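Putative branched-chain amino acid aminotransferase IlvE (PDB 4DQN) probably catalyses the pyridoxal 5'-phosphate-dependent transfer of an amino group between leucine, isoleucine or valine and 2-oxoglutarate, within branched-chain amino acid biosynthesis. Local coordinates at residues 200-203 with 204-208; 298-302 with 303-307; 110-113 with 114-117; 76-79 with 80-83; 257-260 with 261-265. All blocks are in the same frame, centred on the assembly; numbering follows the deposited sequence.

Interaction 1: residues 200-203 with 204-208; sequences GKVA and HERQF
The imidazole of His204 carries Gly200 O over the centre of one face, 3.0 Å from His204 CG, and Phe208 O lies in plane at its edge. Phe208 in turn has Ala203 O at the edge of its phenyl ring, while the guanidinium of Arg206 meets at its edge a water that its NE shares with Val202 O. Gly200 O is also the acceptor of a nearly straight helical bond from His204 N (2.9 Å), so the carbonyl that takes the backbone bond also lies over the ring. These residues close helix 190-205 of a beta-alpha-beta unit with a Schellman motif: Gln207 adopts positive phi, Phe208 N returns to Ala203 O (2.9 Å), and Gln207 N bonds His204 O. Arg206 N donates to Ala203 O as well, at 3.1 Å, and the two donors reach that oxygen from opposite faces of the carbonyl plane. On the exposed flank, Lys201 runs extended until its last torsion (chi4 -71°) turns NZ into a salt bridge with the syn side of Glu205 OE2, 2.9 Å away. Val202 and Arg206 lie side by side, CG1 to NH2 3.9 Å, and Arg206 also rests on Leu171 of strand 168-172.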
# COMPACT_ATOMS: atom_id res chain seq x y z
N GLY A 200 6.31 13.27 -4.07
CA GLY A 200 6.77 13.40 -5.44
C GLY A 200 6.23 14.67 -6.08
O GLY A 200 6.99 15.47 -6.64
N LYS A 201 4.92 14.87 -5.98
CA LYS A 201 4.27 16.05 -6.54
C LYS A 201 4.86 17.34 -5.95
O LYS A 201 5.11 18.31 -6.67
CB LYS A 201 2.76 16.00 -6.29
CG LYS A 201 1.99 17.22 -6.79
CD LYS A 201 0.48 16.98 -6.71
CE LYS A 201 -0.33 18.17 -7.23
NZ LYS A 201 -0.25 19.33 -6.30
N VAL A 202 5.07 17.34 -4.63
CA VAL A 202 5.70 18.47 -3.95
C VAL A 202 7.08 18.78 -4.54
O VAL A 202 7.39 19.94 -4.85
CB VAL A 202 5.83 18.21 -2.43
CG1 VAL A 202 6.61 19.34 -1.75
CG2 VAL A 202 4.44 18.07 -1.80
N ALA A 203 7.89 17.74 -4.71
CA ALA A 203 9.22 17.90 -5.31
C ALA A 203 9.12 18.48 -6.71
O ALA A 203 9.80 19.46 -7.05
CB ALA A 203 9.97 16.55 -5.35
N HIS A 204 8.26 17.88 -7.53
CA HIS A 204 8.09 18.28 -8.93
C HIS A 204 7.67 19.75 -9.07
O HIS A 204 8.19 20.47 -9.92
CB HIS A 204 7.08 17.36 -9.64
CG HIS A 204 7.46 15.91 -9.61
ND1 HIS A 204 6.56 14.90 -9.84
CD2 HIS A 204 8.65 15.31 -9.37
CE1 HIS A 204 7.17 13.73 -9.75
NE2 HIS A 204 8.44 13.95 -9.46
N GLU A 205 6.74 20.19 -8.23
CA GLU A 205 6.27 21.58 -8.28
C GLU A 205 7.32 22.62 -7.85
O GLU A 205 7.15 23.81 -8.09
CB GLU A 205 4.97 21.74 -7.49
CG GLU A 205 3.75 21.46 -8.35
CD GLU A 205 2.50 21.18 -7.55
OE1 GLU A 205 2.49 21.43 -6.31
OE2 GLU A 205 1.53 20.70 -8.18
N ARG A 206 8.38 22.16 -7.20
CA ARG A 206 9.51 23.03 -6.87
C ARG A 206 10.65 22.79 -7.85
O ARG A 206 11.79 23.23 -7.62
CB ARG A 206 10.00 22.79 -5.44
CG ARG A 206 9.00 23.20 -4.38
CD ARG A 206 9.64 23.10 -3.03
NE ARG A 206 8.68 22.79 -1.98
CZ ARG A 206 9.02 22.63 -0.70
NH1 ARG A 206 10.29 22.77 -0.34
NH2 ARG A 206 8.09 22.35 0.20
N GLN A 207 10.33 22.09 -8.93
CA GLN A 207 11.26 21.77 -10.01
C GLN A 207 12.42 20.85 -9.61
O GLN A 207 13.52 20.93 -10.17
CB GLN A 207 11.77 23.05 -10.69
CG GLN A 207 10.65 23.89 -11.30
CD GLN A 207 11.18 25.09 -12.06
OE1 GLN A 207 12.39 25.33 -12.10
NE2 GLN A 207 10.28 25.86 -12.67
N PHE A 208 12.16 19.96 -8.66
CA PHE A 208 13.09 18.88 -8.37
C PHE A 208 12.60 17.59 -9.03
O PHE A 208 11.40 17.41 -9.25
CB PHE A 208 13.26 18.70 -6.86
CG PHE A 208 13.91 19.87 -6.18
CD1 PHE A 208 15.29 20.03 -6.20
CD2 PHE A 208 13.14 20.82 -5.52
CE1 PHE A 208 15.89 21.11 -5.59
CE2 PHE A 208 13.74 21.91 -4.89
CZ PHE A 208 15.11 22.06 -4.93
O HOH W 1 5.92 22.52 -3.55

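Interaction 2: residues 298-302 with 303-307; sequences GVQHG and DDFHV
A tight beta hairpin joins strand 292-301 to strand 304-307, with His301 and Asp304 facing each other across a type II' turn whose two corner residues are Gly302 and Asp303. His301 N donates to Asp304 O at 2.7 Å, and Asp304 N returns a longer bond to His301 O from well above the carbonyl plane. One hydrogen-bonded pair further on, His306 N meets Val299 O at 2.8 Å and Val299 N meets His306 O at 2.9 Å, a register that places Gln300 beside Phe305 as a non-hydrogen-bonded pair. The turn is braced by a side chain as well. Gln300 bends at chi2 (77°) and brings NE2 to Gly302 O, 2.9 Å away and almost exactly in the plane of the amide. At the other end of the amide, Gln300 OE1 lies 3.6 Å from Phe305 CB. The two side chains cross at about a right angle, yet the amide and ring planes are only 14° apart. On the opposite face of the hairpin His301 turns outward and hydrogen-bonds through NE2 to Asp174, while strand 168-172 flanks the first strand through backbone bonds of Phe170 with Gly298 and Gln300. Phe305 reaches diagonally across to Gly298, which has no side chain in the way, and sets its CZ atom 3.6 Å from Gly298 CA.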
# COMPACT_ATOMS: atom_id res chain seq x y z
N GLY A 298 22.65 18.69 -7.47
CA GLY A 298 22.53 19.24 -6.13
C GLY A 298 21.37 18.67 -5.36
O GLY A 298 20.39 18.17 -5.93
N VAL A 299 21.48 18.73 -4.04
CA VAL A 299 20.40 18.31 -3.15
C VAL A 299 19.99 19.51 -2.29
O VAL A 299 20.84 20.16 -1.68
CB VAL A 299 20.83 17.12 -2.26
CG1 VAL A 299 19.77 16.85 -1.21
CG2 VAL A 299 21.04 15.87 -3.11
N GLN A 300 18.69 19.81 -2.30
CA GLN A 300 18.12 20.86 -1.46
C GLN A 300 17.69 20.28 -0.11
O GLN A 300 16.97 19.26 -0.06
CB GLN A 300 16.90 21.48 -2.16
CG GLN A 300 16.27 22.69 -1.44
CD GLN A 300 17.08 23.97 -1.62
OE1 GLN A 300 17.58 24.23 -2.71
NE2 GLN A 300 17.19 24.77 -0.56
N HIS A 301 18.12 20.91 0.97
CA HIS A 301 17.69 20.50 2.30
C HIS A 301 17.51 21.73 3.20
O HIS A 301 18.50 22.35 3.61
CB HIS A 301 18.71 19.56 2.93
CG HIS A 301 18.20 18.85 4.14
ND1 HIS A 301 19.03 18.28 5.08
CD2 HIS A 301 16.93 18.62 4.57
CE1 HIS A 301 18.30 17.73 6.03
NE2 HIS A 301 17.02 17.91 5.74
N GLY A 302 16.26 22.07 3.51
CA GLY A 302 15.99 23.32 4.21
C GLY A 302 16.45 24.46 3.32
O GLY A 302 16.16 24.45 2.12
N ASP A 303 17.20 25.41 3.90
CA ASP A 303 17.76 26.54 3.16
C ASP A 303 18.88 26.13 2.20
O ASP A 303 19.20 26.85 1.25
CB ASP A 303 18.40 27.56 4.12
CG ASP A 303 17.38 28.32 4.94
OD1 ASP A 303 16.17 28.18 4.67
OD2 ASP A 303 17.78 29.08 5.85
N ASP A 304 19.51 25.00 2.48
CA ASP A 304 20.79 24.71 1.83
C ASP A 304 20.66 23.90 0.56
O ASP A 304 19.85 22.97 0.46
CB ASP A 304 21.74 24.04 2.82
CG ASP A 304 21.91 24.85 4.10
OD1 ASP A 304 22.05 26.09 4.01
OD2 ASP A 304 21.88 24.24 5.19
N PHE A 305 21.46 24.27 -0.43
CA PHE A 305 21.53 23.54 -1.69
C PHE A 305 22.95 23.02 -1.83
O PHE A 305 23.88 23.81 -1.98
CB PHE A 305 21.18 24.47 -2.84
CG PHE A 305 21.23 23.81 -4.18
CD1 PHE A 305 20.37 22.76 -4.49
CD2 PHE A 305 22.14 24.24 -5.15
CE1 PHE A 305 20.41 22.15 -5.74
CE2 PHE A 305 22.18 23.64 -6.39
CZ PHE A 305 21.33 22.59 -6.69
N HIS A 306 23.13 21.71 -1.75
CA HIS A 306 24.47 21.14 -1.71
C HIS A 306 24.84 20.51 -3.05
O HIS A 306 24.16 19.58 -3.52
CB HIS A 306 24.58 20.09 -0.61
CG HIS A 306 25.98 19.59 -0.40
ND1 HIS A 306 26.80 20.08 0.60
CD2 HIS A 306 26.72 18.68 -1.08
CE1 HIS A 306 27.98 19.49 0.53
NE2 HIS A 306 27.96 18.64 -0.48
N VAL A 307 25.91 21.00 -3.66
CA VAL A 307 26.37 20.48 -4.95
C VAL A 307 27.59 19.62 -4.71
O VAL A 307 28.59 20.08 -4.16
CB VAL A 307 26.68 21.62 -5.95
CG1 VAL A 307 27.33 21.06 -7.21
CG2 VAL A 307 25.41 22.35 -6.32

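Interaction 3: residues 110-113 with 114-117; sequences VVRA and NEEY
Asn114 turns its amide back on Val110 by holding CG beside its own backbone N (chi1 -63°), and chi2 of -75° then swings ND2 to within 3.0 Å of Val110 O. Glu116 takes a different position: with chi1 at 69° its CG sits between backbone N and carbonyl carbon, and a bend at chi2 folds the carboxylate back in the direction of Ala113. The helix 100-113 ends here. Asn114 is the first residue to leave helical geometry, and its backbone N makes only weak bonds, to Val110 O at 3.1 Å and to Val111 O. A short 3-10 turn takes over, started by a weak bond from Glu115 N to Arg112 O and carried on by Tyr117 N, 2.8 Å from Asn114 O. The side chains of Val110 and Asn114 run alongside each other, Val110 CG1 3.7 Å from Asn114 ND2. Val110 also packs on Ile152 and Ala154 of strand 147-157, while Val111 faces strands 74-77 and 126-136. A water donates to both Ala113 O (2.7 Å) and Glu116 OE2 (2.5 Å), linking the last helical residue to the turn. Asn114 ND2 has a second acceptor in Phe23 O, so its donors are divided between the helix end and the chain just before strand 24-30; this fixes the rotation of the amide and ties the two pieces together.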
# COMPACT_ATOMS: atom_id res chain seq x y z
N VAL A 110 8.26 -14.00 -22.28
CA VAL A 110 7.72 -12.70 -22.68
C VAL A 110 8.65 -11.99 -23.67
O VAL A 110 8.19 -11.43 -24.66
CB VAL A 110 7.43 -11.80 -21.46
CG1 VAL A 110 6.96 -10.41 -21.91
CG2 VAL A 110 6.36 -12.45 -20.60
N VAL A 111 9.96 -12.03 -23.41
CA VAL A 111 10.93 -11.43 -24.31
C VAL A 111 10.86 -12.08 -25.69
O VAL A 111 10.73 -11.39 -26.71
CB VAL A 111 12.35 -11.57 -23.77
CG1 VAL A 111 13.34 -11.00 -24.77
CG2 VAL A 111 12.48 -10.85 -22.42
N ARG A 112 10.93 -13.41 -25.71
CA ARG A 112 10.83 -14.15 -26.98
C ARG A 112 9.53 -13.84 -27.72
O ARG A 112 9.55 -13.61 -28.93
CB ARG A 112 11.01 -15.66 -26.77
CG ARG A 112 12.40 -16.06 -26.27
CD ARG A 112 12.65 -17.57 -26.40
NE ARG A 112 11.53 -18.34 -25.87
CZ ARG A 112 11.54 -18.99 -24.71
NH1 ARG A 112 12.63 -18.96 -23.95
NH2 ARG A 112 10.47 -19.67 -24.31
N ALA A 113 8.39 -13.80 -27.01
CA ALA A 113 7.11 -13.62 -27.68
C ALA A 113 6.97 -12.22 -28.27
O ALA A 113 6.19 -11.99 -29.20
CB ALA A 113 5.94 -13.92 -26.73
N ASN A 114 7.73 -11.28 -27.72
CA ASN A 114 7.69 -9.88 -28.15
C ASN A 114 9.06 -9.40 -28.63
O ASN A 114 9.38 -8.21 -28.51
CB ASN A 114 7.25 -8.98 -26.98
CG ASN A 114 5.85 -9.28 -26.50
OD1 ASN A 114 4.87 -8.92 -27.15
ND2 ASN A 114 5.74 -9.93 -25.34
N GLU A 115 9.87 -10.29 -29.19
CA GLU A 115 11.28 -9.97 -29.46
C GLU A 115 11.46 -8.83 -30.44
O GLU A 115 12.47 -8.11 -30.41
CB GLU A 115 12.08 -11.20 -29.90
CG GLU A 115 13.60 -11.01 -29.71
CD GLU A 115 14.42 -12.29 -29.75
OE1 GLU A 115 14.09 -13.26 -29.02
OE2 GLU A 115 15.42 -12.33 -30.51
N GLU A 116 10.47 -8.63 -31.30
CA GLU A 116 10.59 -7.57 -32.29
C GLU A 116 10.43 -6.20 -31.63
O GLU A 116 10.70 -5.16 -32.24
CB GLU A 116 9.60 -7.80 -33.44
CG GLU A 116 8.11 -7.62 -33.07
CD GLU A 116 7.48 -8.79 -32.30
OE1 GLU A 116 8.20 -9.72 -31.85
OE2 GLU A 116 6.24 -8.78 -32.14
N TYR A 117 10.02 -6.18 -30.35
CA TYR A 117 9.93 -4.91 -29.62
C TYR A 117 11.17 -4.61 -28.79
O TYR A 117 11.28 -3.53 -28.19
CB TYR A 117 8.68 -4.88 -28.72
CG TYR A 117 7.39 -4.83 -29.50
CD1 TYR A 117 6.76 -6.00 -29.90
CD2 TYR A 117 6.81 -3.62 -29.83
CE1 TYR A 117 5.59 -5.96 -30.62
CE2 TYR A 117 5.63 -3.57 -30.55
CZ TYR A 117 5.03 -4.75 -30.94
OH TYR A 117 3.85 -4.73 -31.65
O HOH W 2 4.80 -10.49 -30.95

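Interaction 4: residues 76-79 with 80-83; sequences LFRP and NMNA
Asn82 OD1 and Phe77 O are bridged by one water that donates to both, at 2.6 Å from Asn82 OD1 and 2.7 Å from Phe77 O. The link spans the junction where strand 74-77 gives way to helix 79-92. The other end of the Asn82 amide is engaged too, since ND2 bonds Glu62, so the group is held from both sides. Arg78 occupies the N-cap position with left-handed backbone angles, which turn the chain sharply from strand into helix. Arg78 O accepts Met81 N at 3.0 Å, the donor standing above the carbonyl plane, and Pro79 O takes Ala83 N at 3.0 Å as the first turn becomes regular. The side chains of Arg78 and Met81 run alongside each other: Met81 CG sits over one face of the guanidinium, tightly packed at 3.1 Å from Arg78 NH1, with the sulfur SD farther off at 3.8 Å. Asn80, with chi1 at 63°, folds its amide back across the N-cap residue, bringing OD1 to 3.3 Å from Arg78 C, and near the plane of the guanidinium at its edge, without a bond to it. Phe77 turns a ring face to Arg78 CG. Around this corner, Trp339 makes a cation-pi contact with Arg78, Phe77 and Met81 reach helix 251-262, and Ala83 lies against Phe103 of helix 100-113. Pro79 and Asn82 both touch Leu64 of strand 59-68, so the helix start is wedged between the sheet and two other helices.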
# COMPACT_ATOMS: atom_id res chain seq x y z
N LEU A 76 18.92 -11.10 -20.66
CA LEU A 76 18.47 -10.53 -19.40
C LEU A 76 19.68 -10.32 -18.51
O LEU A 76 20.72 -10.95 -18.72
CB LEU A 76 17.50 -11.48 -18.70
CG LEU A 76 16.17 -11.69 -19.41
CD1 LEU A 76 15.37 -12.79 -18.71
CD2 LEU A 76 15.37 -10.38 -19.47
N PHE A 77 19.54 -9.42 -17.54
CA PHE A 77 20.63 -9.06 -16.64
C PHE A 77 20.23 -9.37 -15.19
O PHE A 77 19.36 -8.70 -14.61
CB PHE A 77 20.96 -7.57 -16.81
CG PHE A 77 21.97 -7.05 -15.82
CD1 PHE A 77 23.33 -7.28 -16.00
CD2 PHE A 77 21.56 -6.30 -14.71
CE1 PHE A 77 24.26 -6.79 -15.09
CE2 PHE A 77 22.48 -5.81 -13.80
CZ PHE A 77 23.84 -6.05 -13.99
N ARG A 78 20.86 -10.40 -14.63
CA ARG A 78 20.64 -10.82 -13.25
C ARG A 78 19.16 -11.03 -12.85
O ARG A 78 18.76 -10.60 -11.77
CB ARG A 78 21.31 -9.81 -12.29
CG ARG A 78 22.83 -9.65 -12.53
CD ARG A 78 23.43 -8.50 -11.71
NE ARG A 78 24.05 -8.74 -10.38
CZ ARG A 78 23.97 -9.83 -9.62
NH1 ARG A 78 23.30 -10.89 -9.99
NH2 ARG A 78 24.60 -9.87 -8.45
N PRO A 79 18.36 -11.71 -13.69
CA PRO A 79 16.95 -11.81 -13.31
C PRO A 79 16.76 -12.71 -12.09
O PRO A 79 15.71 -12.62 -11.45
CB PRO A 79 16.30 -12.45 -14.53
CG PRO A 79 17.42 -13.27 -15.16
CD PRO A 79 18.64 -12.42 -14.95
N ASN A 80 17.73 -13.56 -11.78
CA ASN A 80 17.71 -14.33 -10.53
C ASN A 80 17.60 -13.43 -9.31
O ASN A 80 16.95 -13.78 -8.31
CB ASN A 80 18.96 -15.21 -10.40
CG ASN A 80 20.24 -14.40 -10.33
OD1 ASN A 80 20.49 -13.55 -11.19
ND2 ASN A 80 21.03 -14.63 -9.29
N MET A 81 18.23 -12.26 -9.38
CA MET A 81 18.18 -11.30 -8.28
C MET A 81 16.79 -10.70 -8.11
O MET A 81 16.30 -10.56 -6.99
CB MET A 81 19.21 -10.18 -8.48
CG MET A 81 20.66 -10.64 -8.42
SD MET A 81 21.19 -11.27 -6.81
CE MET A 81 21.39 -9.71 -5.95
N ASN A 82 16.14 -10.35 -9.22
CA ASN A 82 14.75 -9.90 -9.16
C ASN A 82 13.81 -10.97 -8.59
O ASN A 82 12.87 -10.66 -7.84
CB ASN A 82 14.26 -9.48 -10.55
CG ASN A 82 15.10 -8.37 -11.12
OD1 ASN A 82 16.09 -8.61 -11.81
ND2 ASN A 82 14.71 -7.13 -10.83
N ALA A 83 14.04 -12.23 -8.96
CA ALA A 83 13.19 -13.31 -8.48
C ALA A 83 13.32 -13.48 -6.97
O ALA A 83 12.32 -13.72 -6.28
CB ALA A 83 13.56 -14.63 -9.20
O HOH W 3 17.88 -7.17 -12.94

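Interaction 5: residues 257-260 with 261-265; sequences LYLA and EHRFG
His262 points its CD2 edge into the face of Tyr258, one helical turn earlier; CD2 lies over the ring centre, nearly equidistant from all six ring carbons. Two torsions bring the rings together: Tyr258 holds CG anti to its backbone nitrogen (chi1 -173°), whereas His262 keeps CG beside its own nitrogen (chi1 -61°). The result is an edge-to-face pair with centroids 4.5 Å apart and planes inclined by 55°. The same two residues share a straight helical bond, His262 N to Tyr258 O, 2.9 Å. The next pair lies side by side instead of crossed. Arg263 bends at chi2 and chi3 so that its guanidinium passes Leu259 CD2, which stands over one face, while Arg263 CG touches the same methyl at 3.8 Å; NE then forms a salt bridge with Glu324 of helix 316-329. Phe264 sets a ring edge near Ala260 CA. The helix is part of a beta-alpha-beta unit between strands 238-241 and 267-270. In its last turn Arg263 N bonds Leu259 O at 2.8 Å, Phe264 N adds only weak bonds, and Gly265, the first residue to leave helical angles, has positive phi and bonds Glu261 O through its N. A water donates to Leu257 O (2.8 Å) and Glu261 OE1 (2.6 Å). Besides the backbone bonds, an aromatic pair, a water bridge and a salt bridge to helix 316-329 hold the last turn.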
# COMPACT_ATOMS: atom_id res chain seq x y z
N LEU A 257 28.09 -1.97 -6.37
CA LEU A 257 28.94 -2.40 -5.27
C LEU A 257 29.99 -3.39 -5.77
O LEU A 257 31.19 -3.27 -5.47
CB LEU A 257 28.08 -3.11 -4.23
CG LEU A 257 27.92 -2.60 -2.79
CD1 LEU A 257 28.51 -1.23 -2.56
CD2 LEU A 257 26.45 -2.65 -2.39
N TYR A 258 29.50 -4.38 -6.51
CA TYR A 258 30.33 -5.45 -7.03
C TYR A 258 31.36 -4.90 -8.01
O TYR A 258 32.56 -5.16 -7.87
CB TYR A 258 29.45 -6.49 -7.71
CG TYR A 258 30.16 -7.73 -8.17
CD1 TYR A 258 30.92 -7.75 -9.33
CD2 TYR A 258 30.05 -8.91 -7.45
CE1 TYR A 258 31.57 -8.89 -9.74
CE2 TYR A 258 30.70 -10.06 -7.85
CZ TYR A 258 31.45 -10.05 -9.01
OH TYR A 258 32.08 -11.20 -9.42
N LEU A 259 30.91 -4.13 -9.00
CA LEU A 259 31.82 -3.63 -10.04
C LEU A 259 32.83 -2.64 -9.48
O LEU A 259 34.01 -2.69 -9.83
CB LEU A 259 31.05 -3.01 -11.20
CG LEU A 259 30.10 -3.97 -11.93
CD1 LEU A 259 29.31 -3.26 -13.00
CD2 LEU A 259 30.89 -5.14 -12.52
N ALA A 260 32.39 -1.75 -8.59
CA ALA A 260 33.30 -0.80 -7.94
C ALA A 260 34.51 -1.52 -7.33
O ALA A 260 35.66 -1.10 -7.50
CB ALA A 260 32.57 0.01 -6.88
N GLU A 261 34.24 -2.61 -6.61
CA GLU A 261 35.31 -3.39 -6.00
C GLU A 261 36.10 -4.19 -7.03
O GLU A 261 37.32 -4.03 -7.15
CB GLU A 261 34.76 -4.35 -4.93
CG GLU A 261 35.84 -5.19 -4.23
CD GLU A 261 35.28 -6.12 -3.16
OE1 GLU A 261 34.10 -5.97 -2.77
OE2 GLU A 261 36.03 -7.01 -2.70
N HIS A 262 35.41 -5.04 -7.78
CA HIS A 262 36.11 -6.06 -8.58
C HIS A 262 36.64 -5.57 -9.93
O HIS A 262 37.45 -6.25 -10.57
CB HIS A 262 35.22 -7.31 -8.74
CG HIS A 262 34.88 -7.97 -7.44
ND1 HIS A 262 35.84 -8.54 -6.63
CD2 HIS A 262 33.70 -8.12 -6.79
CE1 HIS A 262 35.26 -9.03 -5.54
NE2 HIS A 262 33.96 -8.79 -5.62
N ARG A 263 36.19 -4.40 -10.37
CA ARG A 263 36.68 -3.83 -11.62
C ARG A 263 37.54 -2.60 -11.36
O ARG A 263 38.50 -2.32 -12.09
CB ARG A 263 35.51 -3.44 -12.53
CG ARG A 263 34.61 -4.59 -12.95
CD ARG A 263 35.37 -5.53 -13.85
NE ARG A 263 34.50 -6.11 -14.87
CZ ARG A 263 33.88 -7.25 -14.69
NH1 ARG A 263 34.06 -7.87 -13.55
NH2 ARG A 263 33.11 -7.79 -15.62
N PHE A 264 37.19 -1.86 -10.31
CA PHE A 264 37.87 -0.58 -10.10
C PHE A 264 38.74 -0.52 -8.84
O PHE A 264 39.40 0.49 -8.59
CB PHE A 264 36.86 0.57 -10.14
CG PHE A 264 36.20 0.72 -11.48
CD1 PHE A 264 34.94 0.17 -11.72
CD2 PHE A 264 36.85 1.38 -12.52
CE1 PHE A 264 34.33 0.30 -12.97
CE2 PHE A 264 36.25 1.51 -13.77
CZ PHE A 264 34.98 0.97 -13.99
N GLY A 265 38.75 -1.60 -8.08
CA GLY A 265 39.60 -1.68 -6.90
C GLY A 265 39.21 -0.72 -5.79
O GLY A 265 40.05 -0.35 -4.95
O HOH W 4 31.76 -5.06 -3.41

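Two clusters emerge among the five local contacts. Interactions 1 and 2 meet where Phe208 CZ packs 3.4 Å from Gln300 CB, so the turn that follows helix 190-205 packs on the hairpin. Interactions 3 and 4 meet through Val111 CG2 and Leu76 CD2, 4.2 Å apart, where helix 100-113 packs on strand 74-77 of the antiparallel sheet. Interaction 5 stays about 6 Å from interaction 4 at the nearest atoms, with Trp339 touching both. Interactions 2 and 3 are the most distant pair, their centres 44 Å apart. Interaction 4 lies nearest the cofactor site: the Asn82 side chain is about 7 Å from that of Lys188, the predicted attachment lysine, which carries no cofactor here.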